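PDB 6IO1: aminotransferase, class III from Thermomicrobium roseum, which acts as a thermostable (S)-enantioselective omega-transaminase, probably shuttling amino groups between substrates by way of a pyridoxal 5'-phosphate cofactor. Local coordinates for residues 9-14 against 34-39; 63-68 against 339-344; 113-118 against 285-290; 125-130 against 299-304; 413-416 against 421-424. All coordinates share one frame; numbering follows the deposited sequence.

Interaction 1. Residues 9-14 against 34-39; sequences AELVAK and PLVLVR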
# COMPACT_ATOMS: atom_id res chain seq x y z
N ALA B 9 3.77 27.80 14.12
CA ALA B 9 4.16 27.30 15.44
C ALA B 9 3.21 26.20 15.91
O ALA B 9 3.65 25.17 16.44
CB ALA B 9 4.20 28.45 16.45
N GLU B 10 1.91 26.42 15.68
CA GLU B 10 0.87 25.42 16.06
C GLU B 10 1.12 24.13 15.28
O GLU B 10 1.02 23.05 15.89
CB GLU B 10 -0.52 25.99 15.77
CG GLU B 10 -1.63 25.25 16.51
CD GLU B 10 -3.01 25.85 16.34
OE1 GLU B 10 -3.33 26.29 15.21
OE2 GLU B 10 -3.76 25.89 17.33
N LEU B 11 1.45 24.24 13.99
CA LEU B 11 1.70 23.06 13.17
C LEU B 11 2.92 22.29 13.67
O LEU B 11 2.89 21.06 13.74
CB LEU B 11 1.90 23.47 11.71
CG LEU B 11 0.66 23.96 10.96
CD1 LEU B 11 1.04 24.49 9.59
CD2 LEU B 11 -0.38 22.85 10.84
N VAL B 12 3.98 23.00 14.04
CA VAL B 12 5.18 22.34 14.57
C VAL B 12 4.85 21.60 15.86
O VAL B 12 5.23 20.44 16.06
CB VAL B 12 6.31 23.36 14.77
CG1 VAL B 12 7.44 22.75 15.60
CG2 VAL B 12 6.84 23.84 13.42
N ALA B 13 4.12 22.27 16.76
CA ALA B 13 3.77 21.65 18.04
C ALA B 13 2.89 20.42 17.83
O ALA B 13 3.13 19.37 18.44
CB ALA B 13 3.06 22.67 18.93
N LYS B 14 1.88 20.53 16.97
CA LYS B 14 0.99 19.41 16.70
C LYS B 14 1.74 18.25 16.06
O LYS B 14 1.47 17.08 16.38
CB LYS B 14 -0.16 19.85 15.80
CG LYS B 14 -1.23 20.70 16.48
CD LYS B 14 -2.28 21.13 15.47
CE LYS B 14 -3.55 21.60 16.15
NZ LYS B 14 -4.48 22.25 15.18
N PRO B 34 9.53 19.49 12.73
CA PRO B 34 9.58 19.16 11.31
C PRO B 34 9.80 20.39 10.43
O PRO B 34 9.75 21.53 10.88
CB PRO B 34 8.19 18.57 11.07
CG PRO B 34 7.32 19.42 11.94
CD PRO B 34 8.14 19.70 13.19
N LEU B 35 10.04 20.12 9.15
CA LEU B 35 10.02 21.14 8.11
C LEU B 35 8.68 21.01 7.40
O LEU B 35 8.45 20.04 6.67
CB LEU B 35 11.19 20.97 7.14
CG LEU B 35 11.22 21.92 5.95
CD1 LEU B 35 11.13 23.37 6.40
CD2 LEU B 35 12.46 21.70 5.10
N VAL B 36 7.81 21.99 7.60
CA VAL B 36 6.43 21.93 7.13
C VAL B 36 6.35 22.64 5.79
O VAL B 36 6.51 23.86 5.71
CB VAL B 36 5.47 22.56 8.15
CG1 VAL B 36 4.03 22.43 7.66
CG2 VAL B 36 5.64 21.92 9.51
N LEU B 37 6.08 21.87 4.73
CA LEU B 37 5.93 22.41 3.38
C LEU B 37 4.45 22.58 3.08
O LEU B 37 3.66 21.67 3.32
CB LEU B 37 6.59 21.49 2.35
CG LEU B 37 8.08 21.22 2.57
CD1 LEU B 37 8.63 20.32 1.48
CD2 LEU B 37 8.85 22.52 2.65
N VAL B 38 4.08 23.75 2.56
CA VAL B 38 2.68 24.13 2.43
C VAL B 38 2.27 24.44 1.00
O VAL B 38 1.06 24.50 0.72
CB VAL B 38 2.33 25.32 3.34
CG1 VAL B 38 2.84 25.09 4.75
CG2 VAL B 38 2.92 26.61 2.77
N ARG B 39 3.21 24.65 0.08
CA ARG B 39 2.84 25.08 -1.26
C ARG B 39 3.92 24.68 -2.25
O ARG B 39 5.10 24.62 -1.90
CB ARG B 39 2.62 26.60 -1.29
CG ARG B 39 2.04 27.16 -2.57
CD ARG B 39 1.74 28.64 -2.40
NE ARG B 39 2.93 29.39 -2.01
CZ ARG B 39 3.19 29.79 -0.77
NH1 ARG B 39 2.34 29.53 0.21
NH2 ARG B 39 4.31 30.46 -0.51
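Val12 in helix 8-18 and Pro34, just ahead of strand 35-41, bring the two backbones closest, with Val12 CA 6.3 Å from Pro34 CA. The N-terminal helix here packs on the outermost strand, within this chain, of the seven-stranded mixed sheet that also holds strands 413-418 and 421-424. Two neighbouring helix residues make the contact, each with its own partner. Leu11 extends its CD1 methyl to Val36 CG1, 4.1 Å away, and the two side chains cross at about a right angle. Its CG lies beside the backbone N (chi1 -70°), and the extended second torsion carries CD1 outward to the strand. Both residues are buried, and Trp6 also packs against Leu11. Val12 sits nearer the surface and meets the proline with one branch. Because CG1 is anti to the backbone N (chi1 167°), that methyl comes nearer the pyrrolidine ring than CG2 does; His21 packs on the same proline. The contact involves no hydrogen bond and buries 182 Å² in all. Further along the strand, Val38 and Arg39 both face Trp46 in a classic beta bulge, and Arg39 adds a cation-pi contact to that tryptophan. On its outer side the strand pairs in parallel through Leu35 and Val36 with a strand of the second subunit, so the sheet runs on across the dimer interface. Lys14 reaches the same subunit through a salt bridge to its Glu99. On the proline ring, Pro34 CD lies 3.9 Å from Val12 CG1 and 4.2 Å from the carbonyl atom Val12 O.

Interaction 2. Residues 63-68 against 339-344; sequences VNIGHG and DILLAE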
# COMPACT_ATOMS: atom_id res chain seq x y z
N VAL B 63 7.66 13.38 -8.16
CA VAL B 63 6.94 14.52 -8.74
C VAL B 63 7.57 14.87 -10.08
O VAL B 63 8.25 15.88 -10.22
CB VAL B 63 6.92 15.73 -7.78
CG1 VAL B 63 5.96 16.80 -8.30
CG2 VAL B 63 6.50 15.29 -6.39
N ASN B 64 7.34 14.01 -11.08
CA ASN B 64 8.08 14.10 -12.34
C ASN B 64 7.69 15.33 -13.15
O ASN B 64 8.56 16.02 -13.69
CB ASN B 64 7.87 12.82 -13.15
CG ASN B 64 8.59 11.63 -12.54
OD1 ASN B 64 9.06 11.69 -11.40
ND2 ASN B 64 8.68 10.54 -13.30
N ILE B 65 6.39 15.64 -13.25
CA ILE B 65 5.97 16.78 -14.06
C ILE B 65 5.92 18.08 -13.26
O ILE B 65 5.52 19.12 -13.80
CB ILE B 65 4.59 16.54 -14.72
CG1 ILE B 65 3.46 16.60 -13.69
CG2 ILE B 65 4.59 15.23 -15.48
CD1 ILE B 65 2.08 16.61 -14.31
N GLY B 66 6.31 18.05 -11.99
CA GLY B 66 6.36 19.25 -11.18
C GLY B 66 5.07 19.52 -10.43
O GLY B 66 4.03 18.90 -10.65
N HIS B 67 5.16 20.47 -9.50
CA HIS B 67 4.02 20.83 -8.67
C HIS B 67 3.11 21.81 -9.41
O HIS B 67 3.50 22.47 -10.38
CB HIS B 67 4.48 21.46 -7.36
CG HIS B 67 5.40 20.60 -6.54
ND1 HIS B 67 4.96 19.51 -5.83
CD2 HIS B 67 6.73 20.68 -6.32
CE1 HIS B 67 5.98 18.95 -5.20
NE2 HIS B 67 7.07 19.64 -5.48
N GLY B 68 1.87 21.90 -8.92
CA GLY B 68 0.95 22.93 -9.36
C GLY B 68 0.27 22.73 -10.69
O GLY B 68 -0.18 23.71 -11.30
N ASP B 339 -0.66 12.15 -20.30
CA ASP B 339 -0.88 13.11 -21.38
C ASP B 339 0.19 14.19 -21.35
O ASP B 339 0.83 14.48 -22.37
CB ASP B 339 -2.26 13.75 -21.26
CG ASP B 339 -3.39 12.78 -21.54
OD1 ASP B 339 -3.12 11.69 -22.10
OD2 ASP B 339 -4.55 13.10 -21.20
N ILE B 340 0.42 14.76 -20.17
CA ILE B 340 1.40 15.84 -20.05
C ILE B 340 2.81 15.32 -20.29
O ILE B 340 3.61 15.96 -20.98
CB ILE B 340 1.27 16.53 -18.68
CG1 ILE B 340 -0.10 17.21 -18.57
CG2 ILE B 340 2.39 17.54 -18.48
CD1 ILE B 340 -0.34 17.88 -17.24
N LEU B 341 3.15 14.16 -19.72
CA LEU B 341 4.50 13.61 -19.84
C LEU B 341 4.84 13.31 -21.29
O LEU B 341 5.94 13.64 -21.76
CB LEU B 341 4.62 12.35 -18.97
CG LEU B 341 6.01 11.81 -18.65
CD1 LEU B 341 6.74 12.73 -17.68
CD2 LEU B 341 5.91 10.41 -18.06
N LEU B 342 3.92 12.66 -22.02
CA LEU B 342 4.17 12.34 -23.42
C LEU B 342 4.18 13.60 -24.28
O LEU B 342 5.05 13.76 -25.15
CB LEU B 342 3.12 11.35 -23.92
CG LEU B 342 3.07 9.99 -23.21
CD1 LEU B 342 1.89 9.17 -23.70
CD2 LEU B 342 4.38 9.23 -23.41
N ALA B 343 3.21 14.49 -24.08
CA ALA B 343 3.12 15.69 -24.91
C ALA B 343 4.36 16.56 -24.76
O ALA B 343 4.89 17.08 -25.75
CB ALA B 343 1.86 16.48 -24.57
N GLU B 344 4.84 16.73 -23.53
CA GLU B 344 6.02 17.54 -23.29
C GLU B 344 7.31 16.74 -23.46
O GLU B 344 8.39 17.34 -23.41
CB GLU B 344 5.96 18.16 -21.89
CG GLU B 344 4.75 19.07 -21.71
CD GLU B 344 4.73 19.77 -20.36
OE1 GLU B 344 5.69 19.60 -19.58
OE2 GLU B 344 3.75 20.48 -20.08
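Ile65, in the loop between helices 58-61 and 70-82, divides its two branches between consecutive residues of helix 328-344, Ile340 and Leu341. The helix segment starts with Asp339, which turns elsewhere and forms a salt bridge with Arg103. Ile340 follows, pointing at the loop. Its CD1 ends 4.0 Å from Ile65 CD1, a methyl-to-methyl contact between side chains that cross at about a right angle. Ile65 can offer that methyl because its CG1 takes the crowded position between backbone N and carbonyl carbon (chi1 72°), which leaves CG2 pointing to the other neighbour. Leu341 receives this second branch: its CD1 lies 4.0 Å from Ile65 CG2, although its CB is not aimed at the loop. Phe266, Leu346 and Leu428 pack around the leucine, and Leu72 joins Ile65 and Ile340 from helix 70-82. Leu342 turns to Trp347. Glu344 closes the segment with a salt bridge to Arg69, the residue whose NE also binds the carbonyl Ile65 O. The same arginine therefore links the loop backbone to the helix, while Ile65 N is bound by Ser293 OG. Across the two segments themselves there are only methyl contacts, which implies that dispersion and the exclusion of water hold this buried interface, with the directional bonds made around its margin.

Interaction 3. Residues 113-118 against 285-290; sequences DHFQFT and VTFAKG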
# COMPACT_ATOMS: atom_id res chain seq x y z
N ASP B 113 1.48 -6.66 -21.38
CA ASP B 113 0.16 -6.15 -21.72
C ASP B 113 -0.90 -6.38 -20.66
O ASP B 113 -2.05 -5.98 -20.88
CB ASP B 113 -0.32 -6.77 -23.04
CG ASP B 113 0.43 -6.25 -24.25
OD1 ASP B 113 1.09 -5.19 -24.13
OD2 ASP B 113 0.35 -6.88 -25.32
N HIS B 114 -0.59 -7.00 -19.52
CA HIS B 114 -1.63 -7.25 -18.52
C HIS B 114 -1.25 -6.61 -17.20
O HIS B 114 -0.14 -6.81 -16.71
CB HIS B 114 -1.88 -8.75 -18.39
CG HIS B 114 -2.17 -9.42 -19.70
ND1 HIS B 114 -3.45 -9.76 -20.09
CD2 HIS B 114 -1.36 -9.78 -20.72
CE1 HIS B 114 -3.40 -10.32 -21.29
NE2 HIS B 114 -2.15 -10.34 -21.69
N PHE B 115 -2.16 -5.85 -16.60
CA PHE B 115 -1.80 -5.01 -15.47
C PHE B 115 -2.76 -5.18 -14.30
O PHE B 115 -3.98 -5.31 -14.49
CB PHE B 115 -1.75 -3.54 -15.89
CG PHE B 115 -0.76 -3.25 -16.97
CD1 PHE B 115 -1.11 -3.39 -18.30
CD2 PHE B 115 0.53 -2.85 -16.66
CE1 PHE B 115 -0.19 -3.14 -19.30
CE2 PHE B 115 1.45 -2.60 -17.66
CZ PHE B 115 1.09 -2.74 -18.98
N GLN B 116 -2.20 -5.19 -13.10
CA GLN B 116 -2.96 -5.08 -11.86
C GLN B 116 -2.41 -3.92 -11.05
O GLN B 116 -1.20 -3.85 -10.81
CB GLN B 116 -2.90 -6.36 -11.02
CG GLN B 116 -3.80 -6.31 -9.79
CD GLN B 116 -3.71 -7.55 -8.93
OE1 GLN B 116 -3.10 -7.53 -7.86
NE2 GLN B 116 -4.32 -8.63 -9.39
N PHE B 117 -3.28 -3.01 -10.64
CA PHE B 117 -2.84 -1.79 -10.00
C PHE B 117 -2.79 -1.93 -8.48
O PHE B 117 -3.38 -2.84 -7.89
CB PHE B 117 -3.74 -0.63 -10.41
CG PHE B 117 -3.71 -0.34 -11.88
CD1 PHE B 117 -2.59 0.22 -12.46
CD2 PHE B 117 -4.79 -0.68 -12.69
CE1 PHE B 117 -2.55 0.47 -13.82
CE2 PHE B 117 -4.75 -0.43 -14.05
CZ PHE B 117 -3.63 0.15 -14.61
N THR B 118 -2.03 -1.04 -7.86
CA THR B 118 -1.78 -0.99 -6.42
C THR B 118 -1.72 0.48 -6.02
O THR B 118 -2.03 1.37 -6.82
CB THR B 118 -0.48 -1.71 -6.04
OG1 THR B 118 0.64 -1.01 -6.60
CG2 THR B 118 -0.47 -3.16 -6.52
N VAL B 285 7.06 -6.27 -14.68
CA VAL B 285 7.54 -4.93 -14.38
C VAL B 285 6.68 -4.35 -13.27
O VAL B 285 5.46 -4.57 -13.24
CB VAL B 285 7.53 -4.02 -15.63
CG1 VAL B 285 6.12 -3.88 -16.19
CG2 VAL B 285 8.10 -2.67 -15.28
N THR B 286 7.31 -3.64 -12.34
CA THR B 286 6.60 -2.96 -11.27
C THR B 286 6.84 -1.47 -11.39
O THR B 286 7.95 -1.03 -11.73
CB THR B 286 7.05 -3.45 -9.89
OG1 THR B 286 8.43 -3.12 -9.69
CG2 THR B 286 6.88 -4.96 -9.79
N PHE B 287 5.81 -0.68 -11.11
CA PHE B 287 5.91 0.77 -11.26
C PHE B 287 5.12 1.46 -10.17
O PHE B 287 4.21 0.88 -9.57
CB PHE B 287 5.44 1.23 -12.65
CG PHE B 287 4.12 0.65 -13.07
CD1 PHE B 287 4.07 -0.58 -13.71
CD2 PHE B 287 2.93 1.33 -12.84
CE1 PHE B 287 2.86 -1.12 -14.11
CE2 PHE B 287 1.72 0.79 -13.24
CZ PHE B 287 1.69 -0.43 -13.87
N ALA B 288 5.48 2.71 -9.93
CA ALA B 288 4.83 3.56 -8.94
C ALA B 288 5.36 4.98 -9.10
O ALA B 288 5.95 5.30 -10.14
CB ALA B 288 5.09 3.06 -7.51
N LYS B 289 5.15 5.83 -8.10
CA LYS B 289 5.75 7.16 -8.08
C LYS B 289 5.31 8.01 -9.27
O LYS B 289 4.21 8.56 -9.28
CB LYS B 289 7.28 7.04 -8.04
CG LYS B 289 7.83 6.46 -6.76
CD LYS B 289 9.35 6.60 -6.70
CE LYS B 289 9.91 6.06 -5.39
NZ LYS B 289 9.33 6.73 -4.20
N GLY B 290 6.19 8.13 -10.27
CA GLY B 290 6.01 9.06 -11.37
C GLY B 290 4.76 8.86 -12.20
O GLY B 290 4.36 9.78 -12.93
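Phe287 meets Phe115 and Phe117 rim against rim, its CE1 and CZ at the first and its CE2 at the second. Phe115 CD2 lies 3.9 Å from Phe287 CE1, each atom near the plane of the other ring, while the ring planes are inclined by about 64°. Neither ring offers a face to the other, so this is an edge-to-edge contact. Further round the same rim, Phe117 CE1 is 4.3 Å from Phe287 CE2, again at both edges. A chi1 of 47° sets Phe287 CG between the backbone N and the carbonyl carbon, and the ring then turns its CE1-CZ-CE2 end to both other phenylalanines. The strands carrying these rings are not neighbours: strand 299-304 runs between 112-118 and 284-287 in the seven-stranded sheet of the cofactor-binding domain, and the phenylalanine CA atoms of Phe117 and Phe287 stand 9.2 Å apart. The aromatic rings bridge this intervening strand, where Phe115 CD2 comes within 3.4 Å of Gly302 CA. Leu100 and Leu104 of helix 95-107 pack on Phe117 and Phe115 respectively, and Phe108 meets the Phe287 ring. Two residues beyond Phe287, Lys289 touches the bound PMP.

Interaction 4. Residues 125-130 against 299-304; sequences NETAIK and GGVGVS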
# COMPACT_ATOMS: atom_id res chain seq x y z
N ASN B 125 5.74 -4.59 -5.70
CA ASN B 125 6.76 -5.63 -5.64
C ASN B 125 6.24 -6.88 -4.94
O ASN B 125 6.56 -8.01 -5.36
CB ASN B 125 8.01 -5.09 -4.96
CG ASN B 125 8.81 -4.18 -5.87
OD1 ASN B 125 8.79 -4.33 -7.09
ND2 ASN B 125 9.51 -3.22 -5.28
N GLU B 126 5.44 -6.72 -3.88
CA GLU B 126 4.82 -7.88 -3.26
C GLU B 126 3.91 -8.60 -4.24
O GLU B 126 3.92 -9.84 -4.32
CB GLU B 126 4.03 -7.46 -2.01
CG GLU B 126 3.13 -8.55 -1.44
CD GLU B 126 3.89 -9.58 -0.63
OE1 GLU B 126 3.24 -10.48 -0.06
OE2 GLU B 126 5.14 -9.49 -0.55
N THR B 127 3.12 -7.84 -5.00
CA THR B 127 2.25 -8.44 -6.00
C THR B 127 3.05 -9.20 -7.04
O THR B 127 2.68 -10.31 -7.44
CB THR B 127 1.39 -7.36 -6.66
OG1 THR B 127 0.57 -6.72 -5.67
CG2 THR B 127 0.50 -7.97 -7.74
N ALA B 128 4.17 -8.63 -7.50
CA ALA B 128 4.99 -9.29 -8.51
C ALA B 128 5.60 -10.58 -7.98
O ALA B 128 5.62 -11.60 -8.68
CB ALA B 128 6.09 -8.34 -8.99
N ILE B 129 6.11 -10.55 -6.74
CA ILE B 129 6.70 -11.76 -6.16
C ILE B 129 5.65 -12.85 -6.02
O ILE B 129 5.87 -14.02 -6.39
CB ILE B 129 7.35 -11.43 -4.80
CG1 ILE B 129 8.59 -10.56 -5.00
CG2 ILE B 129 7.69 -12.70 -4.04
CD1 ILE B 129 9.13 -9.95 -3.72
N LYS B 130 4.47 -12.48 -5.50
CA LYS B 130 3.40 -13.46 -5.35
C LYS B 130 2.94 -13.99 -6.71
O LYS B 130 2.63 -15.17 -6.84
CB LYS B 130 2.22 -12.84 -4.59
CG LYS B 130 2.56 -12.47 -3.15
CD LYS B 130 1.36 -11.90 -2.41
CE LYS B 130 0.34 -12.98 -2.10
NZ LYS B 130 -0.91 -12.42 -1.52
N GLY B 299 0.26 2.67 -8.05
CA GLY B 299 1.32 1.76 -8.41
C GLY B 299 0.72 0.68 -9.28
O GLY B 299 -0.48 0.65 -9.52
N GLY B 300 1.57 -0.22 -9.77
CA GLY B 300 1.04 -1.30 -10.58
C GLY B 300 2.08 -2.33 -10.93
O GLY B 300 3.29 -2.13 -10.76
N VAL B 301 1.57 -3.45 -11.44
CA VAL B 301 2.38 -4.56 -11.95
C VAL B 301 1.89 -4.88 -13.35
O VAL B 301 0.69 -5.04 -13.58
CB VAL B 301 2.27 -5.80 -11.05
CG1 VAL B 301 3.08 -6.95 -11.62
CG2 VAL B 301 2.73 -5.47 -9.64
N GLY B 302 2.83 -4.99 -14.29
CA GLY B 302 2.55 -5.42 -15.64
C GLY B 302 3.24 -6.75 -15.91
O GLY B 302 4.42 -6.93 -15.59
N VAL B 303 2.49 -7.67 -16.50
CA VAL B 303 2.98 -9.01 -16.80
C VAL B 303 2.79 -9.29 -18.28
O VAL B 303 1.93 -8.70 -18.97
CB VAL B 303 2.29 -10.09 -15.94
CG1 VAL B 303 2.40 -9.76 -14.46
CG2 VAL B 303 0.84 -10.26 -16.35
N SER B 304 3.63 -10.20 -18.76
CA SER B 304 3.66 -10.66 -20.13
C SER B 304 2.42 -11.49 -20.44
O SER B 304 1.70 -11.96 -19.55
CB SER B 304 4.92 -11.49 -20.39
OG SER B 304 4.87 -12.71 -19.67
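Thr127 OG1 is held by two groups, the carbonyl Glu123 O one turn earlier in helix 121-138 and the ring nitrogen His320 NE2. With its hydroxyl so engaged, the threonine meets the strand through carbon alone. CG2 is anti to the backbone N and OG1 beside it (chi1 -61°), which leaves the methyl and CB facing Val301. Thr127 CB lies 3.8 Å from Val301 CG2, and Thr127 CG2 is 3.9 Å from the same methyl, the two side chains meeting at a slant. Val301 also serves the next helix residue with both branches. Its CG1 reaches Ala128 CB at 4.2 Å, while Val301 CG2 stands 4.1 Å from Ala128 N. One valine thus carries the whole strand side of the contact. The helix passes close here, with Ala128 CA 6.4 Å from Val301 CA. Ile284 of the adjoining strand packs on both Ala128 and Val301. His320 has a further partner on the helix, its ND1 bonding to Lys130 NZ, which also binds the carbonyl oxygen of Ile157 of the second subunit. At the start of the segment Asn125 touches PMP, and its amide is fixed by Thr286 OG1, His155 O and Asp260 OD2. A helix that follows strand 112-118, has the PMP-pocket residues Gly120, Gly121 and Ala122 at its N-terminal end, and lies on the central sheet is characteristic of the large domain of fold type I pyridoxal-phosphate enzymes, the class to which class III aminotransferases belong.

Interaction 5. Residues 413-416 against 421-424; sequences IIVR and GIVM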
# COMPACT_ATOMS: atom_id res chain seq x y z
N ILE B 413 17.65 24.43 -0.46
CA ILE B 413 17.48 23.24 -1.35
C ILE B 413 17.09 22.02 -0.51
O ILE B 413 17.67 21.82 0.57
CB ILE B 413 18.69 22.96 -2.25
CG1 ILE B 413 19.83 22.28 -1.48
CG2 ILE B 413 19.15 24.21 -2.98
CD1 ILE B 413 20.72 21.43 -2.36
N ILE B 414 16.13 21.24 -1.01
CA ILE B 414 15.73 19.97 -0.35
C ILE B 414 16.27 18.82 -1.20
O ILE B 414 15.81 18.65 -2.33
CB ILE B 414 14.19 19.90 -0.19
CG1 ILE B 414 13.68 20.95 0.80
CG2 ILE B 414 13.76 18.50 0.19
CD1 ILE B 414 12.19 21.08 0.84
N VAL B 415 17.22 18.08 -0.64
CA VAL B 415 17.88 16.91 -1.30
C VAL B 415 18.05 15.81 -0.24
O VAL B 415 17.95 16.12 0.96
CB VAL B 415 19.23 17.29 -1.93
CG1 VAL B 415 19.05 18.15 -3.18
CG2 VAL B 415 20.16 17.97 -0.94
N ARG B 416 18.27 14.57 -0.68
CA ARG B 416 18.41 13.48 0.27
C ARG B 416 19.83 13.46 0.82
O ARG B 416 20.79 13.25 0.06
CB ARG B 416 18.07 12.15 -0.40
CG ARG B 416 18.27 10.95 0.49
CD ARG B 416 17.27 10.94 1.63
NE ARG B 416 17.46 9.80 2.52
CZ ARG B 416 17.63 9.90 3.83
NH1 ARG B 416 17.65 11.09 4.41
NH2 ARG B 416 17.80 8.80 4.56
N GLY B 421 26.41 10.67 1.54
CA GLY B 421 26.47 11.85 0.71
C GLY B 421 25.14 12.48 0.37
O GLY B 421 24.22 12.52 1.19
N ILE B 422 25.03 13.00 -0.86
CA ILE B 422 23.85 13.75 -1.29
C ILE B 422 23.24 13.07 -2.51
O ILE B 422 23.95 12.73 -3.46
CB ILE B 422 24.21 15.22 -1.61
CG1 ILE B 422 24.68 15.93 -0.34
CG2 ILE B 422 23.01 15.94 -2.21
CD1 ILE B 422 25.06 17.38 -0.56
N VAL B 423 21.93 12.84 -2.45
CA VAL B 423 21.18 12.17 -3.56
C VAL B 423 20.18 13.19 -4.13
O VAL B 423 19.42 13.77 -3.34
CB VAL B 423 20.47 10.90 -3.07
CG1 VAL B 423 19.76 10.18 -4.21
CG2 VAL B 423 21.43 9.96 -2.36
N MET B 424 20.19 13.37 -5.45
CA MET B 424 19.28 14.36 -6.10
C MET B 424 18.40 13.67 -7.15
O MET B 424 18.94 12.95 -8.01
CB MET B 424 20.09 15.47 -6.78
CG MET B 424 20.82 16.37 -5.80
SD MET B 424 22.21 17.24 -6.56
CE MET B 424 23.38 15.90 -6.74
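Arg416 and Val423 face each other as an antiparallel hydrogen-bonded pair, and each uses both its amide and its carbonyl on the other. Val423 N gives the shorter bond, 2.8 Å to Arg416 O with an N-H...O angle of 164°. In return Arg416 N donates to Val423 O at 3.0 Å, somewhat more bent at 151°. Both amides lie in the plane of the carbonyl they address. Arg416 O has an additional, weaker neighbour in Ile422 CA, 3.4 Å away in a CA-H...O contact. Backbone bonds also run outward to the adjoining strands: Ile422 with Val382, Met424 with Leu380, and Ile414 with Leu54. Gly421 N is less firmly held, by a weak bond to Thr418 OG1, at the end of the first strand. Beside the polar pair, Val415 packs on two residues of the opposite strand. Its CG1 is 3.6 Å from Met424 CG, the two side chains running side by side in the same direction. The other branch, Val415 CG2, meets Ile422 CG2 at 3.7 Å. Helices 400-410 and 432-450 cover these apolar groups. Arg416 stays close to its partner only at the base, where Arg416 CB lies 3.8 Å from Val423 CB; a bend at chi2 (69°) then leads the chain off past Phe57 toward Phe90 of the second subunit. The Arg416 side chain is about 10 Å from the bound PMP. Strands 413-418 and 421-424 form a beta hairpin whose first strand is the middle one of the mixed seven-stranded sheet.

In the fold
Four of the five contacts belong to two sheets. Interactions 3 and 4, with centres about 7 Å apart, share the sheet holding strands 112-118, 299-304 and 284-287; their segments alternate along the chain, and both include residues that touch PMP. Interactions 1 and 5, about 21 Å apart, belong to the other sheet and touch where Leu37 CD1 packs on Ile414 CD1 at 3.7 Å. Interaction 2 closes a long loop in which 3 and 4 are nested, and meets interaction 3 where Asn64 ND2 lies 3.6 Å from Gly290 CA. Interaction 1 precedes these in sequence and 5 follows. All five come near the second subunit, consistent with a cofactor site close to the dimer interface.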